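Local structure of jasmonate-induced oxygenase 2 (Arabidopsis thaliana, 6LSV) at residues L274-Y279 with E314-H319. The protein catalyses the iron- and 2-oxoglutarate-dependent hydroxylation of jasmonate, a plant defence hormone, to 12-hydroxyjasmonate. Numbering follows the deposited sequence.
Sequences LSNSTY and ELVSTH
Two donors of Thr278 grip the carbonyl oxygen of Ser275, the residue that Leu315 touches across the contact: Thr278 N lies 2.8 Å from Ser275 O, and Thr278 OG1, also 2.8 Å from Ser275 O, meets it almost head-on (C=O...O angle 170°). The backbone bond closes a type I' turn from Ser275 to Thr278, which overlaps the Schellman motif that ends helix 269-274, with Asn276, at positive phi, as its C-prime residue. Ser275 OG in turn accepts Tyr279 N at 2.8 Å, which ties the residue after the turn back to the helix end. Against this compact corner, 314-319 leans chiefly through Leu315, at the end of a 3-10 segment. One methyl does the touching: Leu315 CD1 sits 3.6 Å from Leu274 O and 3.7 Å from Ser275 CA, so the meeting is of aliphatic carbon with helix-end backbone. Asn276 holds its CG anti to the backbone N (chi1 -157°), which carries the amide out toward the second loop. There OD1 accepts Leu323 N and ND2 donates to Pro321 O, so both ends of the buried amide are satisfied by the chain beyond 319. Through these bonds Asn276 ties the loop between strands 308-309 and 327-328 to the helix end, away from the iron site, while Leu315 adds van der Waals contact. At the margin Asn276 ND2 comes within 4.4 Å of Val316 CG2.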
ATOM      1  N   LEU A 274      12.904   5.494  10.265  1.00 23.76           N
ATOM      2  CA  LEU A 274      13.606   4.726  11.291  1.00 25.30           C
ATOM      3  C   LEU A 274      15.030   4.390  10.860  1.00 25.84           C
ATOM      4  O   LEU A 274      15.970   4.487  11.660  1.00 23.78           O
ATOM      5  CB  LEU A 274      12.827   3.453  11.620  1.00 16.76           C
ATOM      6  CG  LEU A 274      11.631   3.636  12.561  1.00 21.71           C
ATOM      7  CD1 LEU A 274      10.770   2.388  12.597  1.00 20.03           C
ATOM      8  CD2 LEU A 274      12.091   3.996  13.963  1.00 21.57           C
ATOM      9  N   SER A 275      15.214   4.010   9.600  1.00 21.38           N
ATOM     10  CA  SER A 275      16.536   3.703   9.077  1.00 21.05           C
ATOM     11  C   SER A 275      17.368   4.951   8.804  1.00 26.71           C
ATOM     12  O   SER A 275      18.422   4.837   8.171  1.00 28.36           O
ATOM     13  CB  SER A 275      16.417   2.867   7.799  1.00 23.82           C
ATOM     14  OG  SER A 275      15.877   3.623   6.728  1.00 21.37           O
ATOM     15  N   ASN A 276      16.921   6.122   9.268  1.00 25.75           N
ATOM     16  CA  ASN A 276      17.576   7.402   8.980  1.00 28.29           C
ATOM     17  C   ASN A 276      17.901   7.529   7.494  1.00 27.95           C
ATOM     18  O   ASN A 276      18.989   7.967   7.110  1.00 24.43           O
ATOM     19  CB  ASN A 276      18.837   7.590   9.831  1.00 29.43           C
ATOM     20  CG  ASN A 276      19.218   9.060   9.996  1.00 28.04           C
ATOM     21  OD1 ASN A 276      18.372   9.949   9.902  1.00 25.46           O
ATOM     22  ND2 ASN A 276      20.497   9.316  10.241  1.00 27.65           N
ATOM     23  N   SER A 277      16.947   7.116   6.656  1.00 24.97           N
ATOM     24  CA  SER A 277      17.008   7.139   5.195  1.00 25.17           C
ATOM     25  C   SER A 277      17.985   6.127   4.607  1.00 27.27           C
ATOM     26  O   SER A 277      18.292   6.208   3.412  1.00 28.21           O
ATOM     27  CB  SER A 277      17.346   8.532   4.650  1.00 26.51           C
ATOM     28  OG  SER A 277      16.171   9.262   4.341  1.00 37.32           O
ATOM     29  N   THR A 278      18.483   5.170   5.393  1.00 24.90           N
ATOM     30  CA  THR A 278      19.269   4.093   4.801  1.00 27.74           C
ATOM     31  C   THR A 278      18.395   3.212   3.917  1.00 25.10           C
ATOM     32  O   THR A 278      18.792   2.833   2.808  1.00 23.08           O
ATOM     33  CB  THR A 278      19.950   3.256   5.884  1.00 27.75           C
ATOM     34  OG1 THR A 278      20.688   4.116   6.763  1.00 27.49           O
ATOM     35  CG2 THR A 278      20.898   2.248   5.250  1.00 25.98           C
ATOM     36  N   TYR A 279      17.204   2.870   4.398  1.00 24.19           N
ATOM     37  CA  TYR A 279      16.174   2.279   3.559  1.00 24.71           C
ATOM     38  C   TYR A 279      15.322   3.394   2.970  1.00 25.60           C
ATOM     39  O   TYR A 279      15.004   4.373   3.651  1.00 24.17           O
ATOM     40  CB  TYR A 279      15.293   1.319   4.361  1.00 24.05           C
ATOM     41  CG  TYR A 279      16.007   0.095   4.886  1.00 24.10           C
ATOM     42  CD1 TYR A 279      17.169  -0.370   4.290  1.00 25.51           C
ATOM     43  CD2 TYR A 279      15.512  -0.599   5.982  1.00 28.38           C
ATOM     44  CE1 TYR A 279      17.818  -1.491   4.770  1.00 24.82           C
ATOM     45  CE2 TYR A 279      16.152  -1.721   6.467  1.00 24.97           C
ATOM     46  CZ  TYR A 279      17.304  -2.161   5.858  1.00 26.55           C
ATOM     47  OH  TYR A 279      17.947  -3.275   6.343  1.00 29.43           O
ATOM     48  N   GLU A 314      20.669   4.037  17.158  1.00 31.77           N
ATOM     49  CA  GLU A 314      21.810   3.196  16.809  1.00 33.67           C
ATOM     50  C   GLU A 314      22.471   3.640  15.510  1.00 35.01           C
ATOM     51  O   GLU A 314      23.676   3.431  15.327  1.00 41.32           O
ATOM     52  CB  GLU A 314      21.370   1.735  16.690  1.00 37.00           C
ATOM     53  CG  GLU A 314      21.161   1.013  18.012  1.00 30.37           C
ATOM     54  CD  GLU A 314      19.775   1.241  18.595  1.00 36.35           C
ATOM     55  OE1 GLU A 314      19.035   2.099  18.064  1.00 29.61           O
ATOM     56  OE2 GLU A 314      19.428   0.560  19.585  1.00 34.13           O
ATOM     57  N   LEU A 315      21.710   4.247  14.602  1.00 35.21           N
ATOM     58  CA  LEU A 315      22.209   4.596  13.279  1.00 32.04           C
ATOM     59  C   LEU A 315      22.639   6.050  13.176  1.00 33.00           C
ATOM     60  O   LEU A 315      22.934   6.522  12.073  1.00 38.39           O
ATOM     61  CB  LEU A 315      21.152   4.288  12.222  1.00 29.94           C
ATOM     62  CG  LEU A 315      20.477   2.924  12.347  1.00 27.15           C
ATOM     63  CD1 LEU A 315      19.218   2.894  11.504  1.00 25.89           C
ATOM     64  CD2 LEU A 315      21.430   1.801  11.950  1.00 20.78           C
ATOM     65  N   VAL A 316      22.686   6.770  14.289  1.00 35.07           N
ATOM     66  CA  VAL A 316      23.046   8.180  14.290  1.00 41.48           C
ATOM     67  C   VAL A 316      24.507   8.318  14.693  1.00 41.89           C
ATOM     68  O   VAL A 316      24.918   7.839  15.757  1.00 42.36           O
ATOM     69  CB  VAL A 316      22.136   8.987  15.230  1.00 32.58           C
ATOM     70  CG1 VAL A 316      22.773  10.329  15.557  1.00 41.57           C
ATOM     71  CG2 VAL A 316      20.772   9.187  14.592  1.00 30.42           C
ATOM     72  N   SER A 317      25.289   8.950  13.829  1.00 40.83           N
ATOM     73  CA  SER A 317      26.611   9.468  14.144  1.00 45.10           C
ATOM     74  C   SER A 317      26.569  10.988  13.999  1.00 48.95           C
ATOM     75  O   SER A 317      25.542  11.566  13.631  1.00 49.44           O
ATOM     76  CB  SER A 317      27.675   8.836  13.242  1.00 44.00           C
ATOM     77  OG  SER A 317      27.359   7.482  12.957  1.00 51.40           O
ATOM     78  N   THR A 318      27.685  11.648  14.308  1.00 53.18           N
ATOM     79  CA  THR A 318      27.717  13.094  14.120  1.00 59.67           C
ATOM     80  C   THR A 318      27.950  13.470  12.664  1.00 59.85           C
ATOM     81  O   THR A 318      27.740  14.632  12.294  1.00 57.01           O
ATOM     82  CB  THR A 318      28.791  13.740  15.001  1.00 60.94           C
ATOM     83  OG1 THR A 318      28.880  15.136  14.691  1.00 65.01           O
ATOM     84  CG2 THR A 318      30.142  13.086  14.768  1.00 47.37           C
ATOM     85  N   HIS A 319      28.369  12.516  11.834  1.00 53.77           N
ATOM     86  CA  HIS A 319      28.394  12.709  10.393  1.00 59.65           C
ATOM     87  C   HIS A 319      27.212  12.046   9.689  1.00 61.81           C
ATOM     88  O   HIS A 319      27.032  12.255   8.485  1.00 57.34           O
ATOM     89  CB  HIS A 319      29.716  12.193   9.824  1.00 62.31           C
ATOM     90  CG  HIS A 319      30.894  13.047  10.180  1.00 74.80           C
ATOM     91  ND1 HIS A 319      31.840  12.666  11.107  1.00 77.05           N
ATOM     92  CD2 HIS A 319      31.263  14.277   9.751  1.00 69.24           C
ATOM     93  CE1 HIS A 319      32.749  13.618  11.222  1.00 73.54           C
ATOM     94  NE2 HIS A 319      32.421  14.607  10.411  1.00 76.54           N
TER